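PDB 2BB3: cobalamin biosynthesis precorrin-6Y methylase (CbiE) from Archaeoglobus fulgidus, which probably transfers a methyl group from S-adenosyl-L-methionine to a precorrin intermediate on the pathway to adenosylcobalamin. Local coordinates for residues L176-L187 / I202-V213; S95-G103 / I119-Q127. All coordinates share one frame; numbering follows the deposited sequence.

Overall arrangement
From the N terminus, the chain first builds a parallel sheet, and contact 2 lies at the C-terminal ends of its strands: the loop after strand 91-95 meets the end of strand 116-120 and the start of helix 125-133, closing a loop that includes helix 105-109. Helix 125-133 then leads into the second, mixed sheet. There contact 1 pairs strand 180-185 with strand 209-213, closing a later loop that contains edge strand 193-198. The two closures follow in series, neither enclosing nor crossing the other. They meet at S-adenosyl-L-homocysteine: 95-103/119-127 holds its amino acid end, 176-187/202-213 its adenine, and Ile210 CD1 packs 3.2 Å from Ser125 O.

Contact 1: L176-L187 / I202-V213; sequences LGKRRVVLLENL and IELESDYTIIFV. With SAH (S-adenosyl-L-homocysteine), chain C.
Leu183 spreads its two methyls over the chain that leads into strand 209-213. With CG anti to the carbonyl carbon (chi1 -56°), CD1 meets Ile202 CD1 tip to tip at 3.6 Å and also touches Leu204 CD2, whose side chain crosses at about a right angle. The other branch, CD2, lies alongside Ile211, 3.8 Å from its CG1. On the opposite face of the sheet, Val182 and Phe212 run side by side, with Val182 CG2 at the edge of the phenyl ring, and Leu184 CD1 reaches Ile210 CG2. Between the faces the strands run antiparallel: Val182 pairs with Phe212 and Leu184 with Ile210 as hydrogen-bonded pairs, Leu184 N giving a nearly straight bond to Ile210 O (2.8 Å, 175°). Further along, Glu185 forms salt bridges with Arg193 and Arg195; Glu205 also bridges to Arg193, and these arginines probably offset the nearness of the two carboxylates.

Past the strand, Asn186 N still bonds to Tyr208 O (2.9 Å), while Asn186 OD1 takes a bond from Ser206 OG, modelled very short at 2.5 Å. The same hydroxyl accepts from Tyr208 N, an ST turn, and Asn186 ND2 holds Gly191 O. An alanine in place of Asn186 removes the whole side-chain amide, and would probably leave Gly191 O without this donor and Ser206 OG without this acceptor, its hydroxyl freer to turn.

The next residue, Leu187, meets the adenine of S-adenosyl-L-homocysteine. Leu187 N donates to ligand N1 (2.9 Å) and Leu187 O accepts from N6 (3.1 Å), so one residue's backbone reads the base, while Ile210 CG1 packs 3.6 Å from N3. This is the ligand-facing end of the mixed sheet in the second domain of a tetrapyrrole methylase.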
loop_
_atom_site.group_PDB
_atom_site.type_symbol
_atom_site.label_atom_id
_atom_site.label_comp_id
_atom_site.label_asym_id
_atom_site.label_seq_id
_atom_site.Cartn_x
_atom_site.Cartn_y
_atom_site.Cartn_z
ATOM N N LEU A 176 -19.825 14.448 7.926
ATOM C CA LEU A 176 -19.746 13.021 8.190
ATOM C C LEU A 176 -20.907 12.570 9.091
ATOM O O LEU A 176 -21.043 11.387 9.374
ATOM C CB LEU A 176 -18.399 12.700 8.853
ATOM C CG LEU A 176 -17.547 11.591 8.227
ATOM C CD1 LEU A 176 -17.694 11.647 6.720
ATOM C CD2 LEU A 176 -16.081 11.718 8.643
ATOM N N GLY A 177 -21.720 13.519 9.551
ATOM C CA GLY A 177 -22.880 13.203 10.373
ATOM C C GLY A 177 -22.744 12.570 11.757
ATOM O O GLY A 177 -21.942 13.003 12.588
ATOM N N LYS A 178 -23.561 11.559 12.023
ATOM C CA LYS A 178 -23.543 10.885 13.315
ATOM C C LYS A 178 -22.875 9.521 13.153
ATOM O O LYS A 178 -23.029 8.620 13.983
ATOM C CB LYS A 178 -24.984 10.698 13.812
ATOM C CG LYS A 178 -25.943 11.813 13.378
ATOM C CD LYS A 178 -27.402 11.399 13.593
ATOM C CE LYS A 178 -28.364 12.166 12.681
ATOM N NZ LYS A 178 -29.770 11.664 12.815
ATOM N N ARG A 179 -22.120 9.378 12.078
ATOM C CA ARG A 179 -21.452 8.122 11.766
ATOM C C ARG A 179 -20.352 7.732 12.730
ATOM O O ARG A 179 -19.587 8.568 13.198
ATOM C CB ARG A 179 -20.871 8.200 10.357
ATOM C CG ARG A 179 -21.899 8.489 9.284
ATOM C CD ARG A 179 -21.244 8.377 7.932
ATOM N NE ARG A 179 -22.192 8.395 6.824
ATOM C CZ ARG A 179 -22.770 9.490 6.341
ATOM N NH1 ARG A 179 -23.614 9.396 5.319
ATOM N NH2 ARG A 179 -22.514 10.681 6.877
ATOM N N ARG A 180 -20.279 6.450 13.038
ATOM C CA ARG A 180 -19.238 5.966 13.913
ATOM C C ARG A 180 -17.926 6.075 13.140
ATOM O O ARG A 180 -17.854 5.706 11.976
ATOM C CB ARG A 180 -19.496 4.506 14.301
ATOM C CG ARG A 180 -18.341 3.880 15.085
ATOM C CD ARG A 180 -18.655 2.484 15.623
ATOM N NE ARG A 180 -19.547 2.528 16.784
ATOM C CZ ARG A 180 -19.828 1.484 17.557
ATOM N NH1 ARG A 180 -19.289 0.296 17.300
ATOM N NH2 ARG A 180 -20.645 1.633 18.594
ATOM N N VAL A 181 -16.897 6.608 13.775
ATOM C CA VAL A 181 -15.618 6.713 13.113
ATOM C C VAL A 181 -14.536 6.193 14.041
ATOM O O VAL A 181 -14.715 6.174 15.261
ATOM C CB VAL A 181 -15.290 8.184 12.709
ATOM C CG1 VAL A 181 -16.360 8.716 11.760
ATOM C CG2 VAL A 181 -15.178 9.065 13.936
ATOM N N VAL A 182 -13.440 5.723 13.449
ATOM C CA VAL A 182 -12.302 5.245 14.210
ATOM C C VAL A 182 -11.166 6.166 13.765
ATOM O O VAL A 182 -10.923 6.334 12.571
ATOM C CB VAL A 182 -11.947 3.767 13.884
ATOM C CG1 VAL A 182 -10.700 3.346 14.646
ATOM C CG2 VAL A 182 -13.111 2.848 14.246
ATOM N N LEU A 183 -10.488 6.773 14.737
ATOM C CA LEU A 183 -9.391 7.693 14.483
ATOM C C LEU A 183 -8.079 6.994 14.803
ATOM O O LEU A 183 -7.878 6.552 15.935
ATOM C CB LEU A 183 -9.524 8.937 15.378
ATOM C CG LEU A 183 -10.835 9.730 15.305
ATOM C CD1 LEU A 183 -10.812 10.940 16.244
ATOM C CD2 LEU A 183 -11.067 10.190 13.893
ATOM N N LEU A 184 -7.197 6.881 13.809
ATOM C CA LEU A 184 -5.893 6.274 14.046
ATOM C C LEU A 184 -4.910 7.443 13.955
ATOM O O LEU A 184 -4.634 7.968 12.886
ATOM C CB LEU A 184 -5.608 5.153 13.032
ATOM C CG LEU A 184 -6.713 4.089 13.121
ATOM C CD1 LEU A 184 -7.705 4.307 11.990
ATOM C CD2 LEU A 184 -6.143 2.683 13.070
ATOM N N GLU A 185 -4.420 7.858 15.119
ATOM C CA GLU A 185 -3.536 8.997 15.247
ATOM C C GLU A 185 -2.086 8.675 15.500
ATOM O O GLU A 185 -1.748 7.822 16.336
ATOM C CB GLU A 185 -4.030 9.890 16.394
ATOM C CG GLU A 185 -5.482 10.273 16.258
ATOM C CD GLU A 185 -6.019 10.995 17.482
ATOM O OE1 GLU A 185 -5.935 10.429 18.597
ATOM O OE2 GLU A 185 -6.524 12.129 17.330
ATOM N N ASN A 186 -1.228 9.373 14.771
ATOM C CA ASN A 186 0.210 9.234 14.940
ATOM C C ASN A 186 0.682 7.782 14.945
ATOM O O ASN A 186 1.444 7.378 15.822
ATOM C CB ASN A 186 0.599 9.925 16.251
ATOM C CG ASN A 186 -0.151 11.234 16.454
ATOM O OD1 ASN A 186 -0.249 12.056 15.538
ATOM N ND2 ASN A 186 -0.682 11.434 17.655
ATOM N N LEU A 187 0.234 6.999 13.968
ATOM C CA LEU A 187 0.635 5.606 13.891
ATOM C C LEU A 187 2.156 5.502 13.923
ATOM O O LEU A 187 2.863 6.209 13.198
ATOM C CB LEU A 187 0.081 4.964 12.617
ATOM C CG LEU A 187 -1.445 4.869 12.631
ATOM C CD1 LEU A 187 -1.970 4.299 11.314
ATOM C CD2 LEU A 187 -1.893 3.979 13.798
ATOM N N ILE A 202 -16.826 13.697 18.656
ATOM C CA ILE A 202 -15.419 13.389 18.894
ATOM C C ILE A 202 -14.617 14.530 18.280
ATOM O O ILE A 202 -14.993 15.056 17.245
ATOM C CB ILE A 202 -15.017 12.026 18.261
ATOM C CG1 ILE A 202 -13.695 11.542 18.862
ATOM C CG2 ILE A 202 -14.907 12.149 16.749
ATOM C CD1 ILE A 202 -13.394 10.078 18.592
ATOM N N GLU A 203 -13.539 14.939 18.936
ATOM C CA GLU A 203 -12.705 16.023 18.426
ATOM C C GLU A 203 -11.388 15.525 17.845
ATOM O O GLU A 203 -10.768 14.610 18.392
ATOM C CB GLU A 203 -12.365 17.024 19.540
ATOM C CG GLU A 203 -13.318 18.187 19.665
ATOM C CD GLU A 203 -14.720 17.745 20.011
ATOM O OE1 GLU A 203 -14.895 17.087 21.062
ATOM O OE2 GLU A 203 -15.642 18.054 19.225
ATOM N N LEU A 204 -10.966 16.136 16.743
ATOM C CA LEU A 204 -9.701 15.790 16.128
ATOM C C LEU A 204 -8.648 16.613 16.834
ATOM O O LEU A 204 -8.951 17.682 17.351
ATOM C CB LEU A 204 -9.705 16.134 14.640
ATOM C CG LEU A 204 -10.738 15.371 13.813
ATOM C CD1 LEU A 204 -10.523 15.684 12.339
ATOM C CD2 LEU A 204 -10.623 13.881 14.093
ATOM N N GLU A 205 -7.417 16.120 16.868
ATOM C CA GLU A 205 -6.355 16.866 17.515
ATOM C C GLU A 205 -4.999 16.679 16.864
ATOM O O GLU A 205 -4.073 17.429 17.148
ATOM C CB GLU A 205 -6.280 16.523 19.016
ATOM C CG GLU A 205 -6.308 15.049 19.360
ATOM C CD GLU A 205 -6.503 14.798 20.867
ATOM O OE1 GLU A 205 -7.514 15.288 21.440
ATOM O OE2 GLU A 205 -5.648 14.115 21.482
ATOM N N SER A 206 -4.871 15.699 15.982
ATOM C CA SER A 206 -3.587 15.469 15.330
ATOM C C SER A 206 -3.648 15.652 13.821
ATOM O O SER A 206 -4.657 15.315 13.181
ATOM C CB SER A 206 -3.101 14.057 15.620
ATOM O OG SER A 206 -1.870 13.827 14.973
ATOM N N ASP A 207 -2.577 16.186 13.244
ATOM C CA ASP A 207 -2.537 16.350 11.795
ATOM C C ASP A 207 -2.188 15.040 11.091
ATOM O O ASP A 207 -2.195 14.964 9.868
ATOM C CB ASP A 207 -1.554 17.441 11.398
ATOM C CG ASP A 207 -2.093 18.827 11.700
ATOM O OD1 ASP A 207 -3.337 19.005 11.606
ATOM O OD2 ASP A 207 -1.286 19.724 12.026
ATOM N N TYR A 208 -1.878 14.016 11.878
ATOM C CA TYR A 208 -1.582 12.697 11.331
ATOM C C TYR A 208 -2.720 11.795 11.778
ATOM O O TYR A 208 -2.548 10.943 12.655
ATOM C CB TYR A 208 -0.251 12.178 11.870
ATOM C CG TYR A 208 0.887 13.091 11.506
ATOM C CD1 TYR A 208 1.378 14.021 12.423
ATOM C CD2 TYR A 208 1.407 13.100 10.210
ATOM C CE1 TYR A 208 2.351 14.950 12.054
ATOM C CE2 TYR A 208 2.381 14.028 9.828
ATOM C CZ TYR A 208 2.840 14.947 10.754
ATOM O OH TYR A 208 3.751 15.902 10.386
ATOM N N THR A 209 -3.886 12.000 11.175
ATOM C CA THR A 209 -5.070 11.234 11.547
ATOM C C THR A 209 -5.698 10.467 10.405
ATOM O O THR A 209 -6.030 11.033 9.361
ATOM C CB THR A 209 -6.161 12.174 12.136
ATOM O OG1 THR A 209 -5.623 12.854 13.277
ATOM C CG2 THR A 209 -7.377 11.385 12.586
ATOM N N ILE A 210 -5.850 9.165 10.579
ATOM C CA ILE A 210 -6.518 8.417 9.539
ATOM C C ILE A 210 -7.890 8.165 10.120
ATOM O O ILE A 210 -8.014 7.785 11.283
ATOM C CB ILE A 210 -5.750 7.134 9.155
ATOM C CG1 ILE A 210 -4.548 7.520 8.264
ATOM C CG2 ILE A 210 -6.676 6.183 8.391
ATOM C CD1 ILE A 210 -3.648 6.380 7.895
ATOM N N ILE A 211 -8.922 8.441 9.329
ATOM C CA ILE A 211 -10.306 8.292 9.794
ATOM C C ILE A 211 -10.972 7.106 9.119
ATOM O O ILE A 211 -11.201 7.146 7.927
ATOM C CB ILE A 211 -11.126 9.557 9.465
ATOM C CG1 ILE A 211 -10.543 10.770 10.204
ATOM C CG2 ILE A 211 -12.597 9.333 9.813
ATOM C CD1 ILE A 211 -11.320 12.093 9.953
ATOM N N PHE A 212 -11.278 6.060 9.877
ATOM C CA PHE A 212 -11.925 4.883 9.308
ATOM C C PHE A 212 -13.441 4.976 9.471
ATOM O O PHE A 212 -13.938 5.103 10.584
ATOM C CB PHE A 212 -11.417 3.598 9.983
ATOM C CG PHE A 212 -12.060 2.348 9.462
ATOM C CD1 PHE A 212 -11.892 1.967 8.131
ATOM C CD2 PHE A 212 -12.848 1.555 10.294
ATOM C CE1 PHE A 212 -12.499 0.818 7.636
ATOM C CE2 PHE A 212 -13.465 0.393 9.805
ATOM C CZ PHE A 212 -13.288 0.025 8.476
ATOM N N VAL A 213 -14.166 4.917 8.353
ATOM C CA VAL A 213 -15.628 4.973 8.355
ATOM C C VAL A 213 -16.170 3.692 7.695
ATOM O O VAL A 213 -16.072 3.531 6.472
ATOM C CB VAL A 213 -16.145 6.196 7.550
ATOM C CG1 VAL A 213 -17.609 6.439 7.868
ATOM C CG2 VAL A 213 -15.298 7.441 7.848
HETATM N N SAH C . 2.775 9.495 1.768
HETATM C CA SAH C . 2.186 9.294 3.030
HETATM C CB SAH C . 0.982 10.210 3.244
HETATM C CG SAH C . 1.061 11.728 3.166
HETATM S SD SAH C . -0.438 12.670 3.088
HETATM C C SAH C . 1.911 7.841 3.178
HETATM O O SAH C . 1.632 7.595 4.282
HETATM O OXT SAH C . 1.949 7.083 2.247
HETATM C "C5'" SAH C . -0.293 12.939 4.831
HETATM C "C4'" SAH C . -1.386 12.300 5.668
HETATM O "O4'" SAH C . -1.191 10.964 5.922
HETATM C "C3'" SAH C . -1.711 12.963 6.972
HETATM O "O3'" SAH C . -2.514 14.061 6.862
HETATM C "C2'" SAH C . -2.368 11.836 7.684
HETATM O "O2'" SAH C . -3.709 11.792 7.460
HETATM C "C1'" SAH C . -1.744 10.617 7.108
HETATM N N9 SAH C . -0.671 10.144 7.950
HETATM C C8 SAH C . 0.591 10.208 7.656
HETATM N N7 SAH C . 1.318 9.659 8.564
HETATM C C5 SAH C . 0.530 9.222 9.469
HETATM C C6 SAH C . 0.768 8.561 10.627
HETATM N N6 SAH C . 1.945 8.265 11.048
HETATM N N1 SAH C . -0.264 8.212 11.367
HETATM C C2 SAH C . -1.506 8.516 10.978
HETATM N N3 SAH C . -1.710 9.149 9.846
HETATM C C4 SAH C . -0.719 9.513 9.100
HETATM O O HOH W 1 -16.068 3.664 11.713
#

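Contact 2: S95-G103 / I119-Q127; sequences STGDPMVAG and IEPAISSVQ. With SAH (S-adenosyl-L-homocysteine), chain C.
The carboxylate of Asp98 lies between backbone atoms: Ala122 O sits over one face, 3.2 Å from Asp98 CG, and N of selenomethionine Met100 lies more distantly on the other side, 4.2 Å from Asp98 CG. Ala122 N gives Asp98 OD1 a weak bond of 3.3 Å, and a water stands beyond OD2, modelled too close to trust its distance. That water also accepts from Ser124 OG and donates to Gln127 OE1, the two side chains of the capping box that starts helix 125-133: Ser124 N bonds to Gln127 OE1 (2.9 Å) and Gln127 N to Ser124 OG. Asp98 gets there because CG stands anti to N (chi1 -169°), and Gln127 NE2 of the second subunit adds a weak bond to OD2 at the dimer interface.

The Pro99 and Ile119 side chains slide past each other, CB to CG2 3.8 Å, the selenomethionine side chain crosses that of Ile119 at about a right angle, its CE meeting CD1, and Val101 CG1 meets Val126 CG2. Gly97 packs against the ligand carboxyl carbon, where a side chain would collide.

The loop and the helix start together hold the amino acid end of S-adenosyl-L-homocysteine. Its N donates to the carbonyls of Thr96, Asp98 and Val101; its carboxylate takes Asp98 N at OXT (2.8 Å) and, at O, Ser125 OG and Ser125 N, the latter at 3.0 Å and almost straight (175°).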
loop_
_atom_site.group_PDB
_atom_site.type_symbol
_atom_site.label_atom_id
_atom_site.label_comp_id
_atom_site.label_asym_id
_atom_site.label_seq_id
_atom_site.Cartn_x
_atom_site.Cartn_y
_atom_site.Cartn_z
ATOM N N SER A 95 9.790 10.860 0.127
ATOM C CA SER A 95 8.440 11.250 0.505
ATOM C C SER A 95 8.115 10.468 1.760
ATOM O O SER A 95 8.640 9.369 1.942
ATOM C CB SER A 95 7.462 10.848 -0.612
ATOM O OG SER A 95 6.126 11.031 -0.213
ATOM N N THR A 96 7.283 11.015 2.641
ATOM C CA THR A 96 6.916 10.248 3.831
ATOM C C THR A 96 6.065 9.077 3.379
ATOM O O THR A 96 5.357 9.166 2.370
ATOM C CB THR A 96 6.076 11.041 4.827
ATOM O OG1 THR A 96 5.015 11.693 4.128
ATOM C CG2 THR A 96 6.927 12.045 5.577
ATOM N N GLY A 97 6.145 7.986 4.128
ATOM C CA GLY A 97 5.404 6.789 3.795
ATOM C C GLY A 97 5.626 6.296 2.376
ATOM O O GLY A 97 6.751 6.030 1.958
ATOM N N ASP A 98 4.527 6.186 1.637
ATOM C CA ASP A 98 4.515 5.697 0.257
ATOM C C ASP A 98 4.296 6.932 -0.617
ATOM O O ASP A 98 3.384 7.730 -0.351
ATOM C CB ASP A 98 3.355 4.711 0.123
ATOM C CG ASP A 98 3.384 3.922 -1.161
ATOM O OD1 ASP A 98 4.369 3.991 -1.910
ATOM O OD2 ASP A 98 2.401 3.204 -1.416
ATOM N N PRO A 99 5.122 7.112 -1.671
ATOM C CA PRO A 99 5.038 8.257 -2.594
ATOM C C PRO A 99 3.728 8.396 -3.377
ATOM O O PRO A 99 3.297 9.496 -3.690
ATOM C CB PRO A 99 6.232 8.041 -3.536
ATOM C CG PRO A 99 7.159 7.103 -2.768
ATOM C CD PRO A 99 6.206 6.193 -2.063
HETATM N N MSE A 100 3.098 7.280 -3.698
HETATM C CA MSE A 100 1.861 7.324 -4.457
HETATM C C MSE A 100 0.596 7.218 -3.583
HETATM O O MSE A 100 -0.387 6.590 -3.968
HETATM C CB MSE A 100 1.872 6.232 -5.525
HETATM C CG MSE A 100 2.784 6.531 -6.740
HETATM SE SE MSE A 100 2.275 8.169 -7.726
HETATM C CE MSE A 100 3.654 9.311 -6.990
ATOM N N VAL A 101 0.663 7.786 -2.381
ATOM C CA VAL A 101 -0.491 7.853 -1.491
ATOM C C VAL A 101 -0.530 9.315 -1.037
ATOM O O VAL A 101 0.311 9.744 -0.242
ATOM C CB VAL A 101 -0.360 6.968 -0.211
ATOM C CG1 VAL A 101 -1.519 7.268 0.721
ATOM C CG2 VAL A 101 -0.333 5.483 -0.573
ATOM N N ALA A 102 -1.490 10.073 -1.560
ATOM C CA ALA A 102 -1.629 11.483 -1.220
ATOM C C ALA A 102 -0.271 12.121 -1.411
ATOM O O ALA A 102 0.161 12.950 -0.605
ATOM C CB ALA A 102 -2.071 11.641 0.215
ATOM N N GLY A 103 0.413 11.709 -2.469
ATOM C CA GLY A 103 1.745 12.233 -2.702
ATOM C C GLY A 103 1.856 13.324 -3.750
ATOM O O GLY A 103 0.980 14.182 -3.892
ATOM N N ILE A 119 9.492 5.980 -9.361
ATOM C CA ILE A 119 8.987 5.881 -8.011
ATOM C C ILE A 119 9.384 4.584 -7.319
ATOM O O ILE A 119 9.278 3.509 -7.901
ATOM C CB ILE A 119 7.431 5.930 -8.003
ATOM C CG1 ILE A 119 6.930 7.139 -8.802
ATOM C CG2 ILE A 119 6.920 5.913 -6.562
ATOM C CD1 ILE A 119 7.372 8.461 -8.267
ATOM N N GLU A 120 9.862 4.692 -6.082
ATOM C CA GLU A 120 10.175 3.511 -5.286
ATOM C C GLU A 120 9.188 3.507 -4.123
ATOM O O GLU A 120 9.238 4.388 -3.274
ATOM C CB GLU A 120 11.593 3.537 -4.711
ATOM C CG GLU A 120 11.965 2.246 -3.935
ATOM C CD GLU A 120 11.828 1.001 -4.809
ATOM O OE1 GLU A 120 11.985 1.133 -6.041
ATOM O OE2 GLU A 120 11.571 -0.104 -4.279
ATOM N N PRO A 121 8.292 2.503 -4.067
ATOM C CA PRO A 121 7.262 2.330 -3.027
ATOM C C PRO A 121 7.803 2.110 -1.625
ATOM O O PRO A 121 8.901 1.621 -1.449
ATOM C CB PRO A 121 6.505 1.083 -3.471
ATOM C CG PRO A 121 6.855 0.919 -4.925
ATOM C CD PRO A 121 8.280 1.362 -5.001
ATOM N N ALA A 122 7.010 2.464 -0.619
ATOM C CA ALA A 122 7.382 2.223 0.771
ATOM C C ALA A 122 6.068 1.947 1.509
ATOM O O ALA A 122 5.006 2.033 0.911
ATOM C CB ALA A 122 8.092 3.443 1.358
ATOM N N ILE A 123 6.129 1.641 2.797
ATOM C CA ILE A 123 4.919 1.369 3.557
ATOM C C ILE A 123 4.208 2.644 4.006
ATOM O O ILE A 123 4.801 3.519 4.632
ATOM C CB ILE A 123 5.265 0.426 4.729
ATOM C CG1 ILE A 123 5.503 -0.976 4.115
ATOM C CG2 ILE A 123 4.146 0.403 5.783
ATOM C CD1 ILE A 123 6.330 -1.848 4.931
ATOM N N SER A 124 2.932 2.752 3.645
ATOM C CA SER A 124 2.148 3.940 3.953
ATOM C C SER A 124 1.375 3.858 5.251
ATOM O O SER A 124 1.182 2.779 5.806
ATOM C CB SER A 124 1.165 4.237 2.814
ATOM O OG SER A 124 0.194 3.221 2.712
ATOM N N SER A 125 0.921 5.015 5.722
ATOM C CA SER A 125 0.159 5.069 6.956
ATOM C C SER A 125 -1.145 4.328 6.680
ATOM O O SER A 125 -1.792 3.797 7.596
ATOM C CB SER A 125 -0.102 6.524 7.367
ATOM O OG SER A 125 -0.748 7.251 6.338
ATOM N N VAL A 126 -1.528 4.301 5.412
ATOM C CA VAL A 126 -2.724 3.590 5.013
ATOM C C VAL A 126 -2.541 2.105 5.308
ATOM O O VAL A 126 -3.423 1.468 5.880
ATOM C CB VAL A 126 -3.046 3.799 3.508
ATOM C CG1 VAL A 126 -4.014 2.675 3.016
ATOM C CG2 VAL A 126 -3.696 5.173 3.316
ATOM N N GLN A 127 -1.393 1.556 4.940
ATOM C CA GLN A 127 -1.128 0.146 5.208
ATOM C C GLN A 127 -1.053 -0.163 6.691
ATOM O O GLN A 127 -1.558 -1.198 7.150
ATOM C CB GLN A 127 0.188 -0.284 4.555
ATOM C CG GLN A 127 0.088 -0.526 3.070
ATOM C CD GLN A 127 1.442 -0.626 2.436
ATOM O OE1 GLN A 127 2.073 0.392 2.150
ATOM N NE2 GLN A 127 1.921 -1.858 2.235
HETATM N N SAH C . 2.775 9.495 1.768
HETATM C CA SAH C . 2.186 9.294 3.030
HETATM C CB SAH C . 0.982 10.210 3.244
HETATM C CG SAH C . 1.061 11.728 3.166
HETATM S SD SAH C . -0.438 12.670 3.088
HETATM C C SAH C . 1.911 7.841 3.178
HETATM O O SAH C . 1.632 7.595 4.282
HETATM O OXT SAH C . 1.949 7.083 2.247
HETATM C "C5'" SAH C . -0.293 12.939 4.831
HETATM C "C4'" SAH C . -1.386 12.300 5.668
HETATM O "O4'" SAH C . -1.191 10.964 5.922
HETATM C "C3'" SAH C . -1.711 12.963 6.972
HETATM O "O3'" SAH C . -2.514 14.061 6.862
HETATM C "C2'" SAH C . -2.368 11.836 7.684
HETATM O "O2'" SAH C . -3.709 11.792 7.460
HETATM C "C1'" SAH C . -1.744 10.617 7.108
HETATM N N9 SAH C . -0.671 10.144 7.950
HETATM C C8 SAH C . 0.591 10.208 7.656
HETATM N N7 SAH C . 1.318 9.659 8.564
HETATM C C5 SAH C . 0.530 9.222 9.469
HETATM C C6 SAH C . 0.768 8.561 10.627
HETATM N N6 SAH C . 1.945 8.265 11.048
HETATM N N1 SAH C . -0.264 8.212 11.367
HETATM C C2 SAH C . -1.506 8.516 10.978
HETATM N N3 SAH C . -1.710 9.149 9.846
HETATM C C4 SAH C . -0.719 9.513 9.100
HETATM O O HOH W 2 0.669 2.378 0.085
#